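Local coordinates for protein Tni2 (Pseudomonas fluorescens, PDB 6B12) that is probably the immunity protein that binds and neutralises its cognate toxin, Tne2, an NAD-degrading effector delivered by type VI secretion, at residues Phe5-Glu10 against Val35-Arg40; Ile91-Gln96 against Gly144-Ile149; Ser120-Met125 against Val137-Ser142. One frame throughout, in Å; residues are numbered along the deposited sequence.

Contact 1: residues Phe5-Glu10 against Val35-Arg40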
loop_
_atom_site.group_PDB
_atom_site.type_symbol
_atom_site.label_atom_id
_atom_site.label_comp_id
_atom_site.label_asym_id
_atom_site.label_seq_id
_atom_site.Cartn_x
_atom_site.Cartn_y
_atom_site.Cartn_z
ATOM N N PHE C 5 -15.297 15.185 -0.488
ATOM C CA PHE C 5 -14.685 14.127 0.321
ATOM C C PHE C 5 -13.369 14.621 0.913
ATOM O O PHE C 5 -12.434 14.961 0.176
ATOM C CB PHE C 5 -14.457 12.909 -0.555
ATOM C CG PHE C 5 -13.582 11.860 0.069
ATOM C CD1 PHE C 5 -14.056 11.093 1.108
ATOM C CD2 PHE C 5 -12.326 11.596 -0.449
ATOM C CE1 PHE C 5 -13.253 10.082 1.681
ATOM C CE2 PHE C 5 -11.511 10.597 0.108
ATOM C CZ PHE C 5 -11.991 9.840 1.167
ATOM N N GLU C 6 -13.298 14.663 2.237
ATOM C CA GLU C 6 -12.152 15.225 2.942
ATOM C C GLU C 6 -11.685 14.235 3.992
ATOM O O GLU C 6 -12.499 13.576 4.643
ATOM C CB GLU C 6 -12.499 16.595 3.593
ATOM C CG GLU C 6 -12.630 17.648 2.528
ATOM C CD GLU C 6 -12.935 19.068 3.045
ATOM O OE1 GLU C 6 -13.497 19.224 4.143
ATOM O OE2 GLU C 6 -12.624 20.011 2.306
ATOM N N ARG C 7 -10.372 14.115 4.132
ATOM C CA ARG C 7 -9.773 13.264 5.148
ATOM C C ARG C 7 -9.041 14.162 6.131
ATOM O O ARG C 7 -8.270 15.026 5.720
ATOM C CB ARG C 7 -8.819 12.264 4.506
ATOM C CG ARG C 7 -9.544 11.121 3.827
ATOM C CD ARG C 7 -8.636 10.491 2.806
ATOM N NE ARG C 7 -8.487 11.359 1.642
ATOM C CZ ARG C 7 -7.427 11.377 0.840
ATOM N NH1 ARG C 7 -6.394 10.587 1.077
ATOM N NH2 ARG C 7 -7.402 12.182 -0.226
ATOM N N ILE C 8 -9.300 13.983 7.417
ATOM C CA ILE C 8 -8.786 14.893 8.433
ATOM C C ILE C 8 -7.728 14.135 9.228
ATOM O O ILE C 8 -8.010 13.087 9.817
ATOM C CB ILE C 8 -9.893 15.445 9.342
ATOM C CG1 ILE C 8 -10.936 16.258 8.523
ATOM C CG2 ILE C 8 -9.304 16.422 10.340
ATOM C CD1 ILE C 8 -12.104 15.427 8.087
ATOM N N ARG C 9 -6.508 14.635 9.190
ATOM C CA ARG C 9 -5.411 14.014 9.933
ATOM C C ARG C 9 -5.555 14.259 11.437
ATOM O O ARG C 9 -6.242 15.176 11.883
ATOM C CB ARG C 9 -4.076 14.576 9.449
ATOM C CG ARG C 9 -3.736 14.175 8.021
ATOM C CD ARG C 9 -2.748 15.160 7.359
ATOM N NE ARG C 9 -1.648 15.617 8.212
ATOM C CZ ARG C 9 -0.359 15.319 8.014
ATOM N NH1 ARG C 9 0.004 14.522 7.014
ATOM N NH2 ARG C 9 0.580 15.810 8.823
ATOM N N GLU C 10 -4.878 13.415 12.231
ATOM C CA GLU C 10 -4.900 13.622 13.674
ATOM C C GLU C 10 -4.425 15.025 14.044
ATOM O O GLU C 10 -4.841 15.569 15.077
ATOM C CB GLU C 10 -4.027 12.572 14.366
ATOM C CG GLU C 10 -4.040 12.649 15.891
ATOM C CD GLU C 10 -3.063 11.653 16.512
ATOM O OE1 GLU C 10 -3.520 10.617 17.037
ATOM O OE2 GLU C 10 -1.842 11.907 16.437
ATOM N N VAL C 35 -7.845 10.392 10.984
ATOM C CA VAL C 35 -8.813 9.966 11.979
ATOM C C VAL C 35 -10.249 10.193 11.541
ATOM O O VAL C 35 -11.162 9.724 12.233
ATOM C CB VAL C 35 -8.562 10.655 13.338
ATOM C CG1 VAL C 35 -7.170 10.237 13.881
ATOM C CG2 VAL C 35 -8.658 12.185 13.216
ATOM N N GLU C 36 -10.485 10.913 10.445
ATOM C CA GLU C 36 -11.859 11.133 10.006
ATOM C C GLU C 36 -11.905 11.237 8.490
ATOM O O GLU C 36 -11.019 11.847 7.880
ATOM C CB GLU C 36 -12.465 12.400 10.620
ATOM C CG GLU C 36 -13.833 12.728 9.985
ATOM C CD GLU C 36 -14.576 13.810 10.689
ATOM O OE1 GLU C 36 -14.120 14.223 11.766
ATOM O OE2 GLU C 36 -15.619 14.249 10.142
ATOM N N ALA C 37 -12.925 10.608 7.890
ATOM C CA ALA C 37 -13.295 10.836 6.500
ATOM C C ALA C 37 -14.694 11.427 6.497
ATOM O O ALA C 37 -15.578 10.918 7.190
ATOM C CB ALA C 37 -13.260 9.546 5.687
ATOM N N ARG C 38 -14.879 12.523 5.767
ATOM C CA ARG C 38 -16.141 13.242 5.758
ATOM C C ARG C 38 -16.523 13.523 4.314
ATOM O O ARG C 38 -15.650 13.731 3.464
ATOM C CB ARG C 38 -15.975 14.547 6.575
ATOM C CG ARG C 38 -17.021 15.600 6.468
ATOM C CD ARG C 38 -16.592 16.796 7.350
ATOM N NE ARG C 38 -15.468 17.562 6.797
ATOM C CZ ARG C 38 -14.595 18.262 7.521
ATOM N NH1 ARG C 38 -14.679 18.287 8.849
ATOM N NH2 ARG C 38 -13.618 18.929 6.915
ATOM N N TRP C 39 -17.826 13.515 4.022
ATOM C CA TRP C 39 -18.265 13.788 2.650
ATOM C C TRP C 39 -19.711 14.253 2.653
ATOM O O TRP C 39 -20.429 14.121 3.645
ATOM C CB TRP C 39 -18.116 12.549 1.741
ATOM C CG TRP C 39 -19.016 11.366 2.143
ATOM C CD1 TRP C 39 -20.230 11.039 1.599
ATOM C CD2 TRP C 39 -18.749 10.377 3.154
ATOM N NE1 TRP C 39 -20.739 9.909 2.210
ATOM C CE2 TRP C 39 -19.855 9.492 3.178
ATOM C CE3 TRP C 39 -17.692 10.175 4.063
ATOM C CZ2 TRP C 39 -19.932 8.415 4.054
ATOM C CZ3 TRP C 39 -17.775 9.101 4.941
ATOM C CH2 TRP C 39 -18.884 8.236 4.927
ATOM N N ARG C 40 -20.140 14.807 1.505
ATOM C CA ARG C 40 -21.531 15.189 1.322
ATOM C C ARG C 40 -22.269 14.153 0.476
ATOM O O ARG C 40 -21.740 13.667 -0.525
ATOM C CB ARG C 40 -21.651 16.559 0.645
ATOM C CG ARG C 40 -23.092 16.981 0.509
ATOM C CD ARG C 40 -23.250 18.406 -0.025
ATOM N NE ARG C 40 -22.702 18.574 -1.366
ATOM C CZ ARG C 40 -23.358 18.297 -2.496
ATOM N NH1 ARG C 40 -24.604 17.812 -2.483
ATOM N NH2 ARG C 40 -22.754 18.498 -3.657
HETATM O O HOH W 1 -16.445 17.896 3.561
#

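Contact 2: residues Ile91-Gln96 against Gly144-Ile149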
loop_
_atom_site.group_PDB
_atom_site.type_symbol
_atom_site.label_atom_id
_atom_site.label_comp_id
_atom_site.label_asym_id
_atom_site.label_seq_id
_atom_site.Cartn_x
_atom_site.Cartn_y
_atom_site.Cartn_z
ATOM N N ILE C 91 -20.604 -3.111 4.471
ATOM C CA ILE C 91 -20.290 -4.528 4.318
ATOM C C ILE C 91 -18.829 -4.728 4.685
ATOM O O ILE C 91 -17.957 -4.024 4.176
ATOM C CB ILE C 91 -20.533 -5.022 2.879
ATOM C CG1 ILE C 91 -21.956 -4.699 2.428
ATOM C CG2 ILE C 91 -20.239 -6.541 2.783
ATOM C CD1 ILE C 91 -22.211 -4.973 0.945
ATOM N N ARG C 92 -18.561 -5.698 5.541
ATOM C CA ARG C 92 -17.192 -6.085 5.833
ATOM C C ARG C 92 -16.687 -7.008 4.728
ATOM O O ARG C 92 -17.335 -8.013 4.397
ATOM C CB ARG C 92 -17.140 -6.794 7.194
ATOM C CG ARG C 92 -15.749 -7.245 7.627
ATOM C CD ARG C 92 -15.846 -8.070 8.896
ATOM N NE ARG C 92 -14.545 -8.585 9.313
ATOM C CZ ARG C 92 -13.925 -9.609 8.741
ATOM N NH1 ARG C 92 -14.480 -10.248 7.710
ATOM N NH2 ARG C 92 -12.748 -10.015 9.214
ATOM N N ILE C 93 -15.547 -6.661 4.136
ATOM C CA ILE C 93 -14.987 -7.467 3.060
ATOM C C ILE C 93 -14.176 -8.610 3.670
ATOM O O ILE C 93 -13.433 -8.417 4.640
ATOM C CB ILE C 93 -14.123 -6.592 2.132
ATOM C CG1 ILE C 93 -14.918 -5.404 1.552
ATOM C CG2 ILE C 93 -13.442 -7.444 1.054
ATOM C CD1 ILE C 93 -16.173 -5.808 0.762
ATOM N N ALA C 94 -14.308 -9.809 3.100
ATOM C CA ALA C 94 -13.597 -10.970 3.628
ATOM C C ALA C 94 -12.082 -10.758 3.582
ATOM O O ALA C 94 -11.543 -10.307 2.567
ATOM C CB ALA C 94 -13.987 -12.217 2.826
ATOM N N ASP C 95 -11.385 -11.074 4.689
ATOM C CA ASP C 95 -9.921 -11.107 4.659
ATOM C C ASP C 95 -9.381 -12.493 5.013
ATOM O O ASP C 95 -8.221 -12.636 5.424
ATOM C CB ASP C 95 -9.286 -10.014 5.533
ATOM C CG ASP C 95 -9.780 -10.007 6.974
ATOM O OD1 ASP C 95 -10.215 -11.050 7.491
ATOM O OD2 ASP C 95 -9.692 -8.926 7.603
ATOM N N GLN C 96 -10.206 -13.516 4.858
ATOM C CA GLN C 96 -9.748 -14.898 4.758
ATOM C C GLN C 96 -10.119 -15.342 3.354
ATOM O O GLN C 96 -11.307 -15.432 3.023
ATOM C CB GLN C 96 -10.384 -15.783 5.825
ATOM C CG GLN C 96 -9.774 -15.569 7.179
ATOM C CD GLN C 96 -10.450 -16.373 8.256
ATOM O OE1 GLN C 96 -11.267 -17.252 7.977
ATOM N NE2 GLN C 96 -10.113 -16.075 9.501
ATOM N N GLY C 144 -20.384 -5.655 -2.922
ATOM C CA GLY C 144 -19.654 -5.992 -1.727
ATOM C C GLY C 144 -18.868 -7.273 -1.841
ATOM O O GLY C 144 -18.397 -7.780 -0.813
ATOM N N ASP C 145 -18.684 -7.800 -3.055
ATOM C CA ASP C 145 -18.030 -9.082 -3.250
ATOM C C ASP C 145 -16.673 -8.960 -3.931
ATOM O O ASP C 145 -16.441 -8.110 -4.783
ATOM C CB ASP C 145 -18.914 -10.023 -4.053
ATOM C CG ASP C 145 -20.137 -10.446 -3.277
ATOM O OD1 ASP C 145 -20.112 -10.359 -2.025
ATOM O OD2 ASP C 145 -21.109 -10.855 -3.915
ATOM N N ILE C 146 -15.763 -9.839 -3.542
ATOM C CA ILE C 146 -14.479 -9.892 -4.215
ATOM C C ILE C 146 -14.665 -10.366 -5.646
ATOM O O ILE C 146 -15.418 -11.313 -5.918
ATOM C CB ILE C 146 -13.526 -10.811 -3.441
ATOM C CG1 ILE C 146 -13.188 -10.118 -2.126
ATOM C CG2 ILE C 146 -12.316 -11.107 -4.293
ATOM C CD1 ILE C 146 -12.504 -11.014 -1.119
ATOM N N VAL C 147 -13.987 -9.689 -6.566
ATOM C CA VAL C 147 -14.012 -10.023 -7.985
ATOM C C VAL C 147 -12.896 -10.978 -8.335
ATOM O O VAL C 147 -13.147 -12.039 -8.914
ATOM C CB VAL C 147 -13.921 -8.727 -8.828
ATOM C CG1 VAL C 147 -13.736 -9.055 -10.301
ATOM C CG2 VAL C 147 -15.164 -7.882 -8.624
ATOM N N SER C 148 -11.668 -10.645 -7.935
ATOM C CA SER C 148 -10.518 -11.473 -8.268
ATOM C C SER C 148 -9.374 -11.202 -7.315
ATOM O O SER C 148 -9.293 -10.138 -6.684
ATOM C CB SER C 148 -10.040 -11.227 -9.692
ATOM O OG SER C 148 -9.702 -9.866 -9.810
ATOM N N ILE C 149 -8.468 -12.181 -7.244
ATOM C CA ILE C 149 -7.250 -12.083 -6.457
ATOM C C ILE C 149 -6.076 -12.453 -7.351
ATOM O O ILE C 149 -6.146 -13.435 -8.096
ATOM C CB ILE C 149 -7.297 -13.016 -5.231
ATOM C CG1 ILE C 149 -8.544 -12.750 -4.376
ATOM C CG2 ILE C 149 -6.044 -12.869 -4.409
ATOM C CD1 ILE C 149 -8.970 -13.978 -3.516
HETATM O O HOH W 2 -18.329 -9.254 1.825
#

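Contact 3: residues Ser120-Met125 against Val137-Ser142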
loop_
_atom_site.group_PDB
_atom_site.type_symbol
_atom_site.label_atom_id
_atom_site.label_comp_id
_atom_site.label_asym_id
_atom_site.label_seq_id
_atom_site.Cartn_x
_atom_site.Cartn_y
_atom_site.Cartn_z
ATOM N N SER C 120 -17.373 0.640 -10.344
ATOM C CA SER C 120 -17.703 0.090 -9.037
ATOM C C SER C 120 -16.564 -0.741 -8.440
ATOM O O SER C 120 -16.635 -1.079 -7.259
ATOM C CB SER C 120 -18.948 -0.790 -9.123
ATOM O OG SER C 120 -18.685 -1.954 -9.911
ATOM N N ILE C 121 -15.517 -1.037 -9.206
ATOM C CA ILE C 121 -14.424 -1.900 -8.737
ATOM C C ILE C 121 -13.320 -1.044 -8.145
ATOM O O ILE C 121 -12.877 -0.076 -8.770
ATOM C CB ILE C 121 -13.871 -2.764 -9.884
ATOM C CG1 ILE C 121 -14.965 -3.689 -10.426
ATOM C CG2 ILE C 121 -12.688 -3.613 -9.389
ATOM C CD1 ILE C 121 -14.594 -4.414 -11.751
ATOM N N PHE C 122 -12.839 -1.430 -6.954
ATOM C CA PHE C 122 -11.633 -0.849 -6.382
ATOM C C PHE C 122 -10.679 -1.985 -6.028
ATOM O O PHE C 122 -11.040 -3.168 -6.066
ATOM C CB PHE C 122 -11.946 0.024 -5.155
ATOM C CG PHE C 122 -12.472 -0.756 -3.981
ATOM C CD1 PHE C 122 -13.821 -1.070 -3.878
ATOM C CD2 PHE C 122 -11.605 -1.158 -2.965
ATOM C CE1 PHE C 122 -14.308 -1.782 -2.795
ATOM C CE2 PHE C 122 -12.076 -1.896 -1.866
ATOM C CZ PHE C 122 -13.415 -2.199 -1.764
ATOM N N THR C 123 -9.443 -1.620 -5.709
ATOM C CA THR C 123 -8.398 -2.600 -5.423
ATOM C C THR C 123 -7.820 -2.356 -4.041
ATOM O O THR C 123 -7.466 -1.227 -3.703
ATOM C CB THR C 123 -7.269 -2.506 -6.453
ATOM O OG1 THR C 123 -7.781 -2.747 -7.770
ATOM C CG2 THR C 123 -6.187 -3.548 -6.150
ATOM N N CYS C 124 -7.666 -3.425 -3.255
ATOM C CA CYS C 124 -6.986 -3.306 -1.975
ATOM C C CYS C 124 -5.915 -4.381 -1.916
ATOM O O CYS C 124 -6.128 -5.519 -2.374
ATOM C CB CYS C 124 -7.974 -3.427 -0.816
ATOM S SG CYS C 124 -7.314 -2.923 0.799
HETATM N N MSE C 125 -4.751 -3.989 -1.415
HETATM C CA MSE C 125 -3.592 -4.873 -1.376
HETATM C C MSE C 125 -3.654 -5.664 -0.078
HETATM O O MSE C 125 -3.831 -5.093 0.989
HETATM C CB MSE C 125 -2.302 -4.054 -1.497
HETATM C CG MSE C 125 -2.269 -3.153 -2.718
HETATM SE SE MSE C 125 -2.527 -4.127 -4.405
HETATM C CE MSE C 125 -1.036 -5.292 -4.124
ATOM N N VAL C 137 -6.336 -7.519 -4.635
ATOM C CA VAL C 137 -7.715 -7.980 -4.479
ATOM C C VAL C 137 -8.637 -6.921 -5.064
ATOM O O VAL C 137 -8.745 -5.811 -4.534
ATOM C CB VAL C 137 -8.064 -8.276 -3.015
ATOM C CG1 VAL C 137 -9.501 -8.861 -2.914
ATOM C CG2 VAL C 137 -7.053 -9.254 -2.421
ATOM N N ASP C 138 -9.283 -7.256 -6.167
ATOM C CA ASP C 138 -10.260 -6.373 -6.784
ATOM C C ASP C 138 -11.636 -6.709 -6.233
ATOM O O ASP C 138 -12.011 -7.883 -6.153
ATOM C CB ASP C 138 -10.246 -6.531 -8.306
ATOM C CG ASP C 138 -9.030 -5.880 -8.959
ATOM O OD1 ASP C 138 -8.110 -5.399 -8.248
ATOM O OD2 ASP C 138 -8.983 -5.843 -10.199
ATOM N N ILE C 139 -12.389 -5.671 -5.873
ATOM C CA ILE C 139 -13.641 -5.799 -5.139
ATOM C C ILE C 139 -14.701 -4.950 -5.843
ATOM O O ILE C 139 -14.432 -3.804 -6.192
ATOM C CB ILE C 139 -13.459 -5.349 -3.674
ATOM C CG1 ILE C 139 -12.432 -6.270 -2.979
ATOM C CG2 ILE C 139 -14.796 -5.354 -2.909
ATOM C CD1 ILE C 139 -11.675 -5.594 -1.838
ATOM N N ASP C 140 -15.882 -5.524 -6.062
ATOM C CA ASP C 140 -17.011 -4.805 -6.661
ATOM C C ASP C 140 -17.796 -4.148 -5.535
ATOM O O ASP C 140 -18.528 -4.821 -4.799
ATOM C CB ASP C 140 -17.889 -5.774 -7.446
ATOM C CG ASP C 140 -19.062 -5.093 -8.144
ATOM O OD1 ASP C 140 -19.216 -3.857 -8.033
ATOM O OD2 ASP C 140 -19.805 -5.841 -8.811
ATOM N N ALA C 141 -17.655 -2.831 -5.393
ATOM C CA ALA C 141 -18.380 -2.147 -4.325
ATOM C C ALA C 141 -19.886 -2.187 -4.513
ATOM O O ALA C 141 -20.612 -1.961 -3.542
ATOM C CB ALA C 141 -17.953 -0.669 -4.206
ATOM N N SER C 142 -20.378 -2.383 -5.744
ATOM C CA SER C 142 -21.820 -2.393 -5.935
ATOM C C SER C 142 -22.462 -3.654 -5.367
ATOM O O SER C 142 -23.677 -3.671 -5.141
ATOM C CB SER C 142 -22.163 -2.228 -7.427
ATOM O OG SER C 142 -21.803 -3.389 -8.152
#

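Contact 1: residues Phe5-Glu10 against Val35-Arg40
Glu-6 and Arg-38 extend alongside each other from neighbouring strands and join in a salt bridge of 2.8 Å between Glu-6 OE1 and Arg-38 NH2. The N-H is aimed straight at the oxygen (168°), which lies almost in the guanidinium plane, although the carboxylate itself is turned 58° from that plane. Ile-8 covers one face of the same guanidinium: its CD1 sits over the centre, 3.8 Å from Arg-38 CZ. That methyl also packs on the aliphatic stem of Glu-36, with Ile-8 CD1 3.7 Å from Glu-36 CG. Arg-38 reaches both partners because its chain bends at chi3 (72°) after an extended start. A water weakly bridges Glu-6 OE1 and Arg-38 NE.

These side chains share one face of an antiparallel pair formed by strands 5-9 and 34-41. Glu-6 and Arg-38 form a hydrogen-bonded pair, with 2.8 Å both from Glu-6 N to Arg-38 O and from Arg-38 N to Glu-6 O. Near Ile-8 the register is broken by a classic beta bulge: Ile-8 O takes a bond from Val-35 N at 2.9 Å and a weak one from Glu-36 N. Val-35, branched and apolar, lays its CG2 beside that carbonyl and its CG1 against Glu-10 CB.

The opposite face, with Phe-5, Arg-7 and Ala-37, differs in character. The small Ala-37 methyl accepts the Phe-5 ring, CE1 lying 4.0 Å from Ala-37 CB, and strand 54-58 packs against both residues through Ala-56. Trp-39 CB meets the edge of the Phe-5 ring, while the indole NE1 of Trp-39 bonds to the carbonyl of Gly-85. Arg-7 turns away to strand 14-16, and its NH1 donates to a polar side chain of the other protein in the assembly.

Contact 2: residues Ile91-Gln96 against Gly144-Ile149
Ile-93 meets both Gly-144 and Ile-146, each with a different branch. From CB, its CG2 methyl goes to Ile-146, where it lies 4.2 Å from Ile-146 CG1, the two side chains crossing at a slant. The other branch leaves beside the backbone N, and a further bend at CG1 (chi2 -58°) brings CD1 to the carbonyl of Gly-144, 3.4 Å from Gly-144 O. Leu-80, Val-82, Tyr-108 and Ile-139 also pack on Ile-93, a buried place well suited to a branched aliphatic residue.

Either side of it the packing is sparser. Ile-91, its chain extended, brings CD1 to Gly-144 CA at 3.8 Å, and Ile-146 CD1 approaches Ala-94 O. The positive phi of Gly-144 (78°) belongs to the G1 beta bulge it forms with Asp-145 opposite Asp-140, and its lack of a side chain is what lets Ile-91 CD1 come so near.

The segments thus bring together strands 90-92 and 145-152, each outermost in its own sheet within the chain. No direct hydrogen bond joins them; one water donates to Arg-92 O and Gly-144 O, 3.0 Å from each. Cohesion across this seam therefore rests on van der Waals contacts of aliphatic side chains with each other and with backbone, plus a water bridge.

Contact 3: residues Ser120-Met125 against Val137-Ser142
Phe-122 and Ile-139 make the dense half of the contact, the branched side chain lying obliquely over one face of the ring. Ile-139 CB stands toward the rim of that face in a CH-pi contact, 4.0 Å from the centroid of the Phe-122 ring, and Ile-139 CG2 comes to 3.6 Å from Phe-122 CE1. The Ala-141 methyl is small enough to sit at the ring edge. Leu-80 and Val-82 of strand 78-84 extend this apolar layer, touching Ile-139 and Phe-122 respectively.

The two segments belong to the beta hairpin of strands 121-128 and 134-140, and Phe-122 and Ile-139 are a hydrogen-bonded antiparallel pair, 2.8 Å from Ile-139 N to Phe-122 O. On the other face, Thr-123 OG1 donates to Asp-138 OD1 (2.7 Å), approaching from above the carboxylate plane; that buried oxygen also has a salt bridge to Arg-136.

Toward exposed Ser-142 the contact is polar and more open. Asp-140 OD1 accepts from Ser-120 OG at 2.7 Å, from Ser-142 OG at 2.6 Å and from Ser-142 N at 3.0 Å, the last closing an Asx turn. With chi1 at -178° the Asp-140 carboxylate extends away from its own backbone N, toward these short serines, whose hydroxyls stay near the backbone.

From the N terminus, contact 1 comes first: strand 5-9 pairs with 34-41 within one sheet, closing a loop that holds strand 14-16 and helix 21-26, before the others begin. The chain then builds the sheet from 54-58 to 90-92, where contact 2 opens. Contact 3 is nested inside that loop as the hairpin of 121-128 and 134-140, again within a sheet, after which 144-149 closes contact 2, setting edge strand 90-92 of one sheet against edge strand 145-152 of the next. Contacts 2 and 3 touch, Asp-138 pairing with Val-147 and Ser-148 at a classic bulge. Contact 1 lies across the chain's centre, about 24 Å from contact 2 and 21 Å from contact 3, centre to centre.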